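Tyrosyl-DNA phosphodiesterase 2 (Danio rerio, PDB 4F1H) belongs to the endonuclease/exonuclease/phosphatase family, has a DNase I-like fold, and is modelled here with DNA nucleotides and a magnesium ion. Local coordinates at residues D172-L177 / E181-T186; I208-A213 / P217-D222; S8-G13 / A150-L155. One frame throughout, in Å; residues are numbered along the deposited sequence. Where two conformers were deposited one is given.

Contact 1 (D172-L177 / E181-T186); sequences DVWEQL and EHCRYT. With nucleotides of chain A.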
loop_
_atom_site.group_PDB
_atom_site.type_symbol
_atom_site.label_atom_id
_atom_site.label_comp_id
_atom_site.label_asym_id
_atom_site.label_seq_id
_atom_site.Cartn_x
_atom_site.Cartn_y
_atom_site.Cartn_z
ATOM N N ASP B 172 6.399 10.694 -1.893
ATOM C CA ASP B 172 5.157 11.399 -1.603
ATOM C C ASP B 172 5.611 12.626 -0.795
ATOM O O ASP B 172 6.273 12.483 0.254
ATOM C CB ASP B 172 4.256 10.447 -0.797
ATOM C CG ASP B 172 3.009 11.116 -0.236
ATOM O OD1 ASP B 172 3.123 12.237 0.308
ATOM O OD2 ASP B 172 1.934 10.469 -0.326
ATOM N N VAL B 173 5.250 13.838 -1.232
ATOM C CA VAL B 173 5.778 15.061 -0.602
ATOM C C VAL B 173 5.434 15.172 0.893
ATOM O O VAL B 173 6.279 15.586 1.719
ATOM C CB VAL B 173 5.345 16.332 -1.393
ATOM C CG1 VAL B 173 5.706 17.609 -0.662
ATOM C CG2 VAL B 173 5.964 16.311 -2.794
ATOM N N TRP B 174 4.199 14.815 1.260
ATOM C CA TRP B 174 3.827 14.899 2.659
ATOM C C TRP B 174 4.729 13.983 3.501
ATOM O O TRP B 174 5.146 14.375 4.597
ATOM C CB TRP B 174 2.355 14.530 2.855
ATOM C CG TRP B 174 1.956 14.489 4.275
ATOM C CD1 TRP B 174 1.693 15.568 5.072
ATOM C CD2 TRP B 174 1.738 13.317 5.084
ATOM N NE1 TRP B 174 1.311 15.139 6.328
ATOM C CE2 TRP B 174 1.342 13.771 6.363
ATOM C CE3 TRP B 174 1.838 11.939 4.851
ATOM C CZ2 TRP B 174 1.068 12.884 7.426
ATOM C CZ3 TRP B 174 1.558 11.052 5.895
ATOM C CH2 TRP B 174 1.178 11.533 7.172
ATOM N N GLU B 175 5.012 12.776 3.013
ATOM C CA GLU B 175 5.919 11.864 3.743
ATOM C C GLU B 175 7.314 12.460 3.819
ATOM O O GLU B 175 7.949 12.496 4.883
ATOM C CB GLU B 175 5.981 10.500 3.041
ATOM C CG GLU B 175 4.652 9.782 3.061
ATOM C CD GLU B 175 4.712 8.412 2.404
ATOM O OE1 GLU B 175 5.682 8.112 1.664
ATOM O OE2 GLU B 175 3.771 7.631 2.642
ATOM N N GLN B 176 7.791 12.947 2.685
ATOM C CA GLN B 176 9.144 13.489 2.586
ATOM C C GLN B 176 9.317 14.686 3.521
ATOM O O GLN B 176 10.411 14.905 4.082
ATOM C CB GLN B 176 9.430 13.868 1.123
ATOM C CG GLN B 176 10.872 14.238 0.823
ATOM C CD GLN B 176 11.801 13.035 0.895
ATOM O OE1 GLN B 176 11.379 11.888 0.718
ATOM N NE2 GLN B 176 13.075 13.291 1.160
ATOM N N LEU B 177 8.240 15.450 3.736
ATOM C CA LEU B 177 8.316 16.626 4.598
ATOM C C LEU B 177 8.146 16.290 6.087
ATOM O O LEU B 177 8.110 17.187 6.933
ATOM C CB LEU B 177 7.324 17.721 4.162
ATOM C CG LEU B 177 7.685 18.433 2.860
ATOM C CD1 LEU B 177 6.588 19.419 2.454
ATOM C CD2 LEU B 177 9.008 19.175 3.014
ATOM N N GLU B 181 1.506 16.396 11.236
ATOM C CA GLU B 181 0.172 15.993 11.647
ATOM C C GLU B 181 -0.902 16.958 11.199
ATOM O O GLU B 181 -2.037 16.566 10.932
ATOM C CB GLU B 181 0.116 15.800 13.170
ATOM C CG GLU B 181 0.120 14.336 13.571
ATOM C CD GLU B 181 -1.002 13.562 12.903
ATOM O OE1 GLU B 181 -2.133 14.100 12.840
ATOM O OE2 GLU B 181 -0.753 12.424 12.436
ATOM N N HIS B 182 -0.535 18.227 11.080
ATOM C CA HIS B 182 -1.520 19.262 10.806
ATOM C C HIS B 182 -1.611 19.681 9.333
ATOM O O HIS B 182 -2.334 20.621 8.993
ATOM C CB HIS B 182 -1.313 20.449 11.754
ATOM C CG HIS B 182 -1.502 20.095 13.198
ATOM N ND1 HIS B 182 -0.453 19.998 14.089
ATOM C CD2 HIS B 182 -2.618 19.782 13.900
ATOM C CE1 HIS B 182 -0.918 19.657 15.278
ATOM N NE2 HIS B 182 -2.228 19.519 15.190
ATOM N N CYS B 183 -0.886 18.979 8.463
ATOM C CA CYS B 183 -1.168 19.041 7.033
ATOM C C CYS B 183 -1.379 17.619 6.476
ATOM O O CYS B 183 -1.045 17.325 5.327
ATOM C CB CYS B 183 -0.075 19.792 6.273
ATOM S SG CYS B 183 1.591 19.084 6.392
ATOM N N ARG B 184 -1.967 16.753 7.296
ATOM C CA ARG B 184 -2.230 15.343 6.917
ATOM C C ARG B 184 -3.569 15.082 6.195
ATOM O O ARG B 184 -3.584 14.611 5.047
ATOM C CB ARG B 184 -2.208 14.494 8.185
ATOM C CG ARG B 184 -2.371 13.013 7.937
ATOM C CD ARG B 184 -2.106 12.251 9.250
ATOM N NE ARG B 184 -2.396 10.835 9.031
ATOM C CZ ARG B 184 -2.173 9.878 9.925
ATOM N NH1 ARG B 184 -1.628 10.180 11.096
ATOM N NH2 ARG B 184 -2.459 8.626 9.622
ATOM N N TYR B 185 -4.685 15.383 6.848
ATOM C CA TYR B 185 -5.978 14.982 6.297
ATOM C C TYR B 185 -6.457 16.036 5.340
ATOM O O TYR B 185 -6.453 17.244 5.668
ATOM C CB TYR B 185 -7.013 14.809 7.420
ATOM C CG TYR B 185 -6.523 13.849 8.446
ATOM C CD1 TYR B 185 -6.252 12.524 8.094
ATOM C CD2 TYR B 185 -6.292 14.262 9.759
ATOM C CE1 TYR B 185 -5.779 11.609 9.049
ATOM C CE2 TYR B 185 -5.813 13.364 10.707
ATOM C CZ TYR B 185 -5.566 12.040 10.342
ATOM O OH TYR B 185 -5.085 11.152 11.291
ATOM N N THR B 186 -6.884 15.603 4.153
ATOM C CA THR B 186 -7.307 16.557 3.113
ATOM C C THR B 186 -8.801 16.454 2.820
ATOM O O THR B 186 -9.399 17.303 2.144
ATOM C CB THR B 186 -6.520 16.382 1.790
ATOM O OG1 THR B 186 -6.900 15.145 1.158
ATOM C CG2 THR B 186 -4.982 16.392 1.991
ATOM P P DA A 4 -6.942 6.090 7.934
ATOM O OP1 DA A 4 -5.976 6.624 6.940
ATOM O OP2 DA A 4 -7.288 4.643 7.846
ATOM O "O5'" DA A 4 -6.471 6.388 9.419
ATOM C "C5'" DA A 4 -6.094 7.727 9.783
ATOM C "C4'" DA A 4 -5.777 7.727 11.257
ATOM O "O4'" DA A 4 -7.008 7.599 12.018
ATOM C "C3'" DA A 4 -4.870 6.589 11.745
ATOM O "O3'" DA A 4 -3.951 7.287 12.564
ATOM C "C2'" DA A 4 -5.794 5.666 12.553
ATOM C "C1'" DA A 4 -6.783 6.691 13.100
ATOM N N9 DA A 4 -8.113 6.189 13.434
ATOM C C8 DA A 4 -8.811 5.164 12.839
ATOM N N7 DA A 4 -10.014 4.980 13.357
ATOM C C5 DA A 4 -10.117 5.969 14.333
ATOM C C6 DA A 4 -11.162 6.296 15.241
ATOM N N6 DA A 4 -12.338 5.640 15.285
ATOM N N1 DA A 4 -10.950 7.333 16.091
ATOM C C2 DA A 4 -9.776 7.991 16.038
ATOM N N3 DA A 4 -8.723 7.769 15.235
ATOM C C4 DA A 4 -8.970 6.736 14.387
ATOM P P DG A 5 -2.611 6.585 13.097
ATOM O OP1 DG A 5 -1.520 7.599 13.027
ATOM O OP2 DG A 5 -2.448 5.265 12.407
ATOM O "O5'" DG A 5 -2.967 6.300 14.619
ATOM C "C5'" DG A 5 -3.339 7.427 15.422
ATOM C "C4'" DG A 5 -4.057 7.021 16.706
ATOM O "O4'" DG A 5 -5.340 6.388 16.431
ATOM C "C3'" DG A 5 -3.348 6.013 17.603
ATOM O "O3'" DG A 5 -3.749 6.317 18.923
ATOM C "C2'" DG A 5 -3.985 4.687 17.203
ATOM C "C1'" DG A 5 -5.429 5.183 17.167
ATOM N N9 DG A 5 -6.373 4.304 16.482
ATOM C C8 DG A 5 -6.130 3.461 15.415
ATOM N N7 DG A 5 -7.197 2.810 15.032
ATOM C C5 DG A 5 -8.214 3.249 15.890
ATOM C C6 DG A 5 -9.590 2.892 15.956
ATOM O O6 DG A 5 -10.242 2.090 15.240
ATOM N N1 DG A 5 -10.235 3.593 16.988
ATOM C C2 DG A 5 -9.637 4.503 17.833
ATOM N N2 DG A 5 -10.438 5.060 18.755
ATOM N N3 DG A 5 -8.347 4.842 17.775
ATOM C C4 DG A 5 -7.705 4.170 16.782
#
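Arg184 lies obliquely against the indole of Trp174 and carries its charge on to the nucleotides of chain A. Its CG stands anti to the backbone N (chi1 -176°), and the chain then runs extended as far as NE, which takes the three methylenes past CZ2, at the six-membered ring. CB is 3.7 Å from Trp174 CZ2, CG approaches that same CZ2 to 3.5 Å, and CD lies 3.7 Å from it. NE, the next atom, is 4.1 Å from Trp174 CH2, and here the guanidinium plane is turned 40° from the indole, so the two groups are not stacked. At the tip, NH1 is shared. In a salt bridge it lies 2.8 Å from Glu181 OE2, which sits in the guanidinium plane and accepts on its syn lone pair. It also gives a hydrogen bond to OP1 of DG5 of chain A, 3.2 Å from NH1 and nearly straight at 166°. Tyr185 OH sits over the centre of one guanidinium face, which would restrict how the group turns. Cys183 O lies 3.3 Å from Trp174 CD1, oblique to the ring; the edge contact of Cys183 SG rests on one of two conformers and is tentative. Trp174 NE1 donates to Gln180 O. The whole is a phosphate-binding site: an arginine packed against an aromatic ring, its guanidinium set by a carboxylate, meets the DNA backbone.

Contact 2 (I208-A213 / P217-D222); sequences IFLRSA and PPVTPD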
loop_
_atom_site.group_PDB
_atom_site.type_symbol
_atom_site.label_atom_id
_atom_site.label_comp_id
_atom_site.label_asym_id
_atom_site.label_seq_id
_atom_site.Cartn_x
_atom_site.Cartn_y
_atom_site.Cartn_z
ATOM N N ILE B 208 0.747 14.433 -3.530
ATOM C CA ILE B 208 1.706 14.915 -4.535
ATOM C C ILE B 208 2.856 13.929 -4.596
ATOM O O ILE B 208 3.447 13.586 -3.538
ATOM C CB ILE B 208 2.304 16.271 -4.124
ATOM C CG1 ILE B 208 1.179 17.274 -3.845
ATOM C CG2 ILE B 208 3.278 16.782 -5.169
ATOM C CD1 ILE B 208 1.689 18.561 -3.161
ATOM N N PHE B 209 3.189 13.486 -5.812
ATOM C CA PHE B 209 4.342 12.579 -6.061
ATOM C C PHE B 209 5.399 13.361 -6.824
ATOM O O PHE B 209 5.078 14.118 -7.751
ATOM C CB PHE B 209 3.903 11.330 -6.850
ATOM C CG PHE B 209 2.846 10.494 -6.144
ATOM C CD1 PHE B 209 2.844 10.353 -4.754
ATOM C CD2 PHE B 209 1.836 9.883 -6.886
ATOM C CE1 PHE B 209 1.857 9.593 -4.114
ATOM C CE2 PHE B 209 0.858 9.106 -6.263
ATOM C CZ PHE B 209 0.859 8.983 -4.868
ATOM N N LEU B 210 6.659 13.201 -6.428
ATOM C CA LEU B 210 7.763 13.978 -6.985
ATOM C C LEU B 210 8.871 13.059 -7.451
ATOM O O LEU B 210 9.239 12.122 -6.743
ATOM C CB LEU B 210 8.290 14.957 -5.920
ATOM C CG LEU B 210 9.606 15.664 -6.257
ATOM C CD1 LEU B 210 9.396 16.667 -7.429
ATOM C CD2 LEU B 210 10.174 16.394 -5.025
ATOM N N ARG B 211 9.388 13.303 -8.655
ATOM C CA ARG B 211 10.600 12.617 -9.130
ATOM C C ARG B 211 11.574 13.664 -9.678
ATOM O O ARG B 211 11.168 14.610 -10.376
ATOM C CB ARG B 211 10.260 11.600 -10.225
ATOM C CG ARG B 211 11.452 10.676 -10.557
ATOM C CD ARG B 211 11.354 10.199 -11.994
ATOM N NE ARG B 211 11.816 11.244 -12.894
ATOM C CZ ARG B 211 11.831 11.143 -14.218
ATOM N NH1 ARG B 211 12.298 12.142 -14.942
ATOM N NH2 ARG B 211 11.369 10.053 -14.809
ATOM N N SER B 212 12.864 13.550 -9.325
ATOM C CA SER B 212 13.842 14.488 -9.877
ATOM C C SER B 212 14.188 14.162 -11.320
ATOM O O SER B 212 13.837 13.104 -11.844
ATOM C CB SER B 212 15.137 14.483 -9.054
ATOM O OG SER B 212 14.871 14.742 -7.694
ATOM N N ALA B 213 14.890 15.098 -11.953
ATOM C CA ALA B 213 15.485 14.874 -13.275
ATOM C C ALA B 213 16.880 14.345 -12.983
ATOM O O ALA B 213 17.524 14.833 -12.046
ATOM C CB ALA B 213 15.617 16.205 -14.015
ATOM N N PRO B 217 20.477 18.739 -10.259
ATOM C CA PRO B 217 20.566 18.273 -8.865
ATOM C C PRO B 217 19.183 17.878 -8.358
ATOM O O PRO B 217 18.200 18.449 -8.837
ATOM C CB PRO B 217 21.051 19.517 -8.104
ATOM C CG PRO B 217 21.662 20.409 -9.151
ATOM C CD PRO B 217 20.876 20.151 -10.405
ATOM N N PRO B 218 19.105 16.939 -7.402
ATOM C CA PRO B 218 17.794 16.449 -6.952
ATOM C C PRO B 218 16.930 17.576 -6.407
ATOM O O PRO B 218 17.433 18.576 -5.873
ATOM C CB PRO B 218 18.142 15.452 -5.842
ATOM C CG PRO B 218 19.577 15.064 -6.114
ATOM C CD PRO B 218 20.207 16.327 -6.641
ATOM N N VAL B 219 15.623 17.418 -6.577
ATOM C CA VAL B 219 14.654 18.390 -6.127
ATOM C C VAL B 219 14.133 17.864 -4.813
ATOM O O VAL B 219 13.850 16.656 -4.672
ATOM C CB VAL B 219 13.453 18.418 -7.083
ATOM C CG1 VAL B 219 12.372 19.379 -6.578
ATOM C CG2 VAL B 219 13.908 18.807 -8.460
ATOM N N THR B 220 14.020 18.755 -3.839
ATOM C CA THR B 220 13.347 18.408 -2.600
ATOM C C THR B 220 12.139 19.326 -2.438
ATOM O O THR B 220 12.165 20.476 -2.886
ATOM C CB THR B 220 14.279 18.614 -1.397
ATOM O OG1 THR B 220 14.767 19.959 -1.414
ATOM C CG2 THR B 220 15.455 17.655 -1.490
ATOM N N PRO B 221 11.075 18.818 -1.812
ATOM C CA PRO B 221 10.029 19.778 -1.430
ATOM C C PRO B 221 10.548 20.716 -0.353
ATOM O O PRO B 221 11.455 20.341 0.405
ATOM C CB PRO B 221 8.915 18.882 -0.876
ATOM C CG PRO B 221 9.590 17.609 -0.447
ATOM C CD PRO B 221 10.766 17.439 -1.387
ATOM N N ASP B 222 9.979 21.912 -0.284
ATOM C CA ASP B 222 10.398 22.942 0.653
ATOM C C ASP B 222 9.380 23.067 1.779
ATOM O O ASP B 222 9.656 22.726 2.926
ATOM C CB ASP B 222 10.535 24.246 -0.116
ATOM C CG ASP B 222 10.894 25.414 0.771
ATOM O OD1 ASP B 222 11.772 25.223 1.635
ATOM O OD2 ASP B 222 10.301 26.512 0.597
HETATM O O HOH W 1 13.139 14.339 -5.929
HETATM O O HOH W 2 16.474 17.109 -10.639
#
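Ser212 OG accepts the backbone N-H of Val219, the one direct hydrogen bond between 208-213 and 217-222, with 3.0 Å from Val219 N to Ser212 OG and an angle of 168° at the hydrogen. The OG stands beside its own backbone N (chi1 -55°), which turns it toward the facing chain. Water 1 donates to Val219 O at 2.7 Å and lies 2.5 Å from the same Ser212 OG, a short distance, so a second, water-mediated link between the two residues is tentative. Beside this polar point the contact is apolar. Leu210 CD2 touches both Val219 and Pro221, 4.0 Å from Val219 CG1 and 3.8 Å from Pro221 CD, while Leu210 CD1 is 4.1 Å from that same Val219 CG1. Further out, Arg211 turns away from 217-222 and its NE donates to Ser212 O at 2.9 Å; NH1 and NH2 of Arg211 reach the carbonyl oxygens of Ala141, Pro142 and Ala145. Leu210 and Val219 both rest on Ile146, and Leu210 also meets Phe248. On the far side Thr220 OG1 is bonded to Asn249, which links Thr220 to the neighbouring strand 243-249. Chemically, the junction of strands 202-211 and 220-227, which belong to the two different sheets, pairs an apolar interior patch with a serine and water that meet backbone groups where these two segments do not pair as strands.

Contact 3 (S8-G13 / A150-L155); sequences SWNVDG and AGDTNL. With nucleotides of chain A.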
loop_
_atom_site.group_PDB
_atom_site.type_symbol
_atom_site.label_atom_id
_atom_site.label_comp_id
_atom_site.label_asym_id
_atom_site.label_seq_id
_atom_site.Cartn_x
_atom_site.Cartn_y
_atom_site.Cartn_z
ATOM N N SER B 8 -2.958 22.151 -5.485
ATOM C CA SER B 8 -3.782 21.069 -6.045
ATOM C C SER B 8 -5.075 21.062 -5.239
ATOM O O SER B 8 -5.072 21.165 -3.996
ATOM C CB SER B 8 -3.086 19.706 -5.880
ATOM O OG SER B 8 -3.873 18.646 -6.445
ATOM N N TRP B 9 -6.205 20.961 -5.921
ATOM C CA TRP B 9 -7.494 21.078 -5.209
ATOM C C TRP B 9 -8.621 20.416 -5.981
ATOM O O TRP B 9 -8.856 20.730 -7.158
ATOM C CB TRP B 9 -7.819 22.553 -5.001
ATOM C CG TRP B 9 -8.651 22.886 -3.788
ATOM C CD1 TRP B 9 -9.534 22.085 -3.101
ATOM C CD2 TRP B 9 -8.627 24.147 -3.102
ATOM N NE1 TRP B 9 -10.077 22.798 -2.028
ATOM C CE2 TRP B 9 -9.559 24.067 -2.044
ATOM C CE3 TRP B 9 -7.952 25.346 -3.329
ATOM C CZ2 TRP B 9 -9.786 25.127 -1.144
ATOM C CZ3 TRP B 9 -8.199 26.438 -2.431
ATOM C CH2 TRP B 9 -9.111 26.295 -1.361
ATOM N N ASN B 10 -9.363 19.527 -5.310
ATOM C CA ASN B 10 -10.624 19.047 -5.867
ATOM C C ASN B 10 -11.679 20.081 -5.450
ATOM O O ASN B 10 -11.962 20.256 -4.255
ATOM C CB ASN B 10 -10.926 17.637 -5.291
ATOM C CG ASN B 10 -12.268 17.101 -5.732
ATOM O OD1 ASN B 10 -13.216 17.861 -5.917
ATOM N ND2 ASN B 10 -12.374 15.783 -5.868
ATOM N N VAL B 11 -12.261 20.754 -6.457
ATOM C CA VAL B 11 -13.159 21.895 -6.233
ATOM C C VAL B 11 -14.598 21.503 -5.964
ATOM O O VAL B 11 -15.432 22.374 -5.702
ATOM C CB VAL B 11 -13.084 22.936 -7.389
ATOM C CG1 VAL B 11 -11.602 23.327 -7.601
ATOM C CG2 VAL B 11 -13.689 22.359 -8.714
ATOM N N ASP B 12 -14.892 20.202 -6.048
ATOM C CA ASP B 12 -16.236 19.694 -5.733
ATOM C C ASP B 12 -17.304 20.352 -6.628
ATOM O O ASP B 12 -18.334 20.817 -6.150
ATOM C CB ASP B 12 -16.605 19.869 -4.266
ATOM C CG ASP B 12 -17.791 19.010 -3.840
ATOM O OD1 ASP B 12 -18.264 18.168 -4.640
ATOM O OD2 ASP B 12 -18.236 19.161 -2.688
ATOM N N GLY B 13 -17.066 20.328 -7.931
ATOM C CA GLY B 13 -18.020 20.837 -8.900
ATOM C C GLY B 13 -19.343 20.086 -8.952
ATOM O O GLY B 13 -20.317 20.612 -9.493
ATOM N N ALA B 150 0.090 15.720 -9.029
ATOM C CA ALA B 150 -0.682 16.171 -7.873
ATOM C C ALA B 150 -2.120 15.940 -8.233
ATOM O O ALA B 150 -2.573 16.345 -9.300
ATOM C CB ALA B 150 -0.434 17.671 -7.582
ATOM N N GLY B 151 -2.850 15.288 -7.353
ATOM C CA GLY B 151 -4.265 15.089 -7.640
ATOM C C GLY B 151 -5.032 14.501 -6.488
ATOM O O GLY B 151 -4.504 14.260 -5.412
ATOM N N ASP B 152 -6.321 14.300 -6.729
ATOM C CA ASP B 152 -7.173 13.643 -5.764
ATOM C C ASP B 152 -7.082 12.172 -6.095
ATOM O O ASP B 152 -7.743 11.696 -7.027
ATOM C CB ASP B 152 -8.610 14.136 -5.880
ATOM C CG ASP B 152 -9.535 13.412 -4.914
ATOM O OD1 ASP B 152 -9.059 12.500 -4.193
ATOM O OD2 ASP B 152 -10.733 13.734 -4.907
ATOM N N THR B 153 -6.229 11.470 -5.355
ATOM C CA THR B 153 -5.943 10.076 -5.645
ATOM C C THR B 153 -6.980 9.144 -5.004
ATOM O O THR B 153 -6.979 7.964 -5.316
ATOM C CB THR B 153 -4.585 9.675 -5.077
ATOM O OG1 THR B 153 -4.667 9.636 -3.635
ATOM C CG2 THR B 153 -3.473 10.597 -5.546
ATOM N N ASN B 154 -7.813 9.643 -4.066
ATOM C CA ASN B 154 -8.713 8.778 -3.295
ATOM C C ASN B 154 -8.022 7.600 -2.610
ATOM O O ASN B 154 -8.666 6.588 -2.261
ATOM C CB ASN B 154 -9.880 8.301 -4.177
ATOM C CG ASN B 154 -10.944 9.340 -4.285
ATOM O OD1 ASN B 154 -11.531 9.710 -3.266
ATOM N ND2 ASN B 154 -11.220 9.831 -5.501
ATOM N N LEU B 155 -6.719 7.728 -2.414
ATOM C CA LEU B 155 -5.939 6.584 -1.901
ATOM C C LEU B 155 -6.047 6.396 -0.405
ATOM O O LEU B 155 -6.173 7.344 0.390
ATOM C CB LEU B 155 -4.447 6.748 -2.246
ATOM C CG LEU B 155 -4.174 6.404 -3.718
ATOM C CD1 LEU B 155 -2.753 6.887 -4.109
ATOM C CD2 LEU B 155 -4.429 4.918 -4.100
ATOM O OP3 DT A 1 -13.700 11.664 -5.231
ATOM P P DT A 1 -13.768 12.288 -3.873
ATOM O OP1 DT A 1 -14.109 13.701 -3.830
ATOM O OP2 DT A 1 -12.452 12.201 -3.147
ATOM O "O5'" DT A 1 -14.775 11.393 -3.037
ATOM C "C5'" DT A 1 -15.264 11.930 -1.796
ATOM C "C4'" DT A 1 -16.237 10.908 -1.244
ATOM O "O4'" DT A 1 -17.449 11.032 -2.038
ATOM C "C3'" DT A 1 -15.789 9.444 -1.327
ATOM O "O3'" DT A 1 -16.371 8.720 -0.226
ATOM C "C2'" DT A 1 -16.407 8.963 -2.637
ATOM C "C1'" DT A 1 -17.721 9.744 -2.632
ATOM N N1 DT A 1 -18.328 9.915 -3.984
ATOM C C2 DT A 1 -19.568 9.350 -4.213
ATOM O O2 DT A 1 -20.186 8.697 -3.358
ATOM N N3 DT A 1 -20.045 9.548 -5.482
ATOM C C4 DT A 1 -19.447 10.249 -6.525
ATOM O O4 DT A 1 -19.995 10.370 -7.637
ATOM C C5 DT A 1 -18.149 10.812 -6.196
ATOM C C7 DT A 1 -17.363 11.557 -7.232
ATOM C C6 DT A 1 -17.647 10.634 -4.964
#
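At the heart of the DNase I-like fold two strand ends, one from each sheet, come together under the phosphate of DT1 of chain A. Asn10 closes strand 4-10 and Asp152 follows strand 145-150 just past a corner at Gly151; the two short runs, residues 8 to 10 and 150 to 152, point almost the same way. Asn10 ND2 donates to Asp152 OD2 at 2.8 Å, with an N-H...O angle of 152°. The acceptor lies close to the amide plane and receives the hydrogen on its anti lone pair, while amide and carboxylate planes stand 55° apart. Both side chains leave with CG anti to the backbone N (chi1 176° for Asn10), which aims them at each other.

Each is also held from behind. Asn10 OD1 accepts Asp12 N at 2.9 Å, an Asx turn that fixes the flip of the amide and so presents ND2 to the aspartate. Asp152 OD1 takes Asn154 N at 3.1 Å, a second Asx turn, and Thr153 OG1 accepts Leu155 N in an ST turn. The loop so folded brings Asn154 ND2 to OP3 of DT1 of chain A, a hydrogen bond of 3.1 Å. Asp152 OD2 comes within 2.9 Å of OP2 of DT1 of chain A, and Asn10 ND2 within 3.4 Å of OP1. Deeper down, Ser8 CB packs 3.8 Å from Ala150 CB, where the sheets meet. The nearest atom of the Asn10 side chain is about 4 Å from the magnesium ion, too far for direct coordination, and His241 touches both Asn10 and Asp152.

A buried polar network thus surrounds the phosphate: the Asn10 bond probably holds OD2 of Asp152 in place beside it, while Asn154 ND2 contacts OP3 directly.

Along the chain the three contacts follow in series, contact 3 closing before contact 1 opens and contact 1 before contact 2. Contacts 1 and 3 both meet the DNA, DT1 at contact 3 and DA4 with DG5 at contact 1; their centres are 15 Å apart and their nearest atoms about 6 Å, without touching. Contact 2 stays about 13 Å from the nucleic acid at its nearest atom, yet it joins the other two: Val173 N lies 2.9 Å from Ile208 O, a probable hydrogen bond, and Val173 CG1 packs 3.5 Å from Pro221 CB. Toward contact 3, Ile208 CG1 lies 4.1 Å from Ala150 CB.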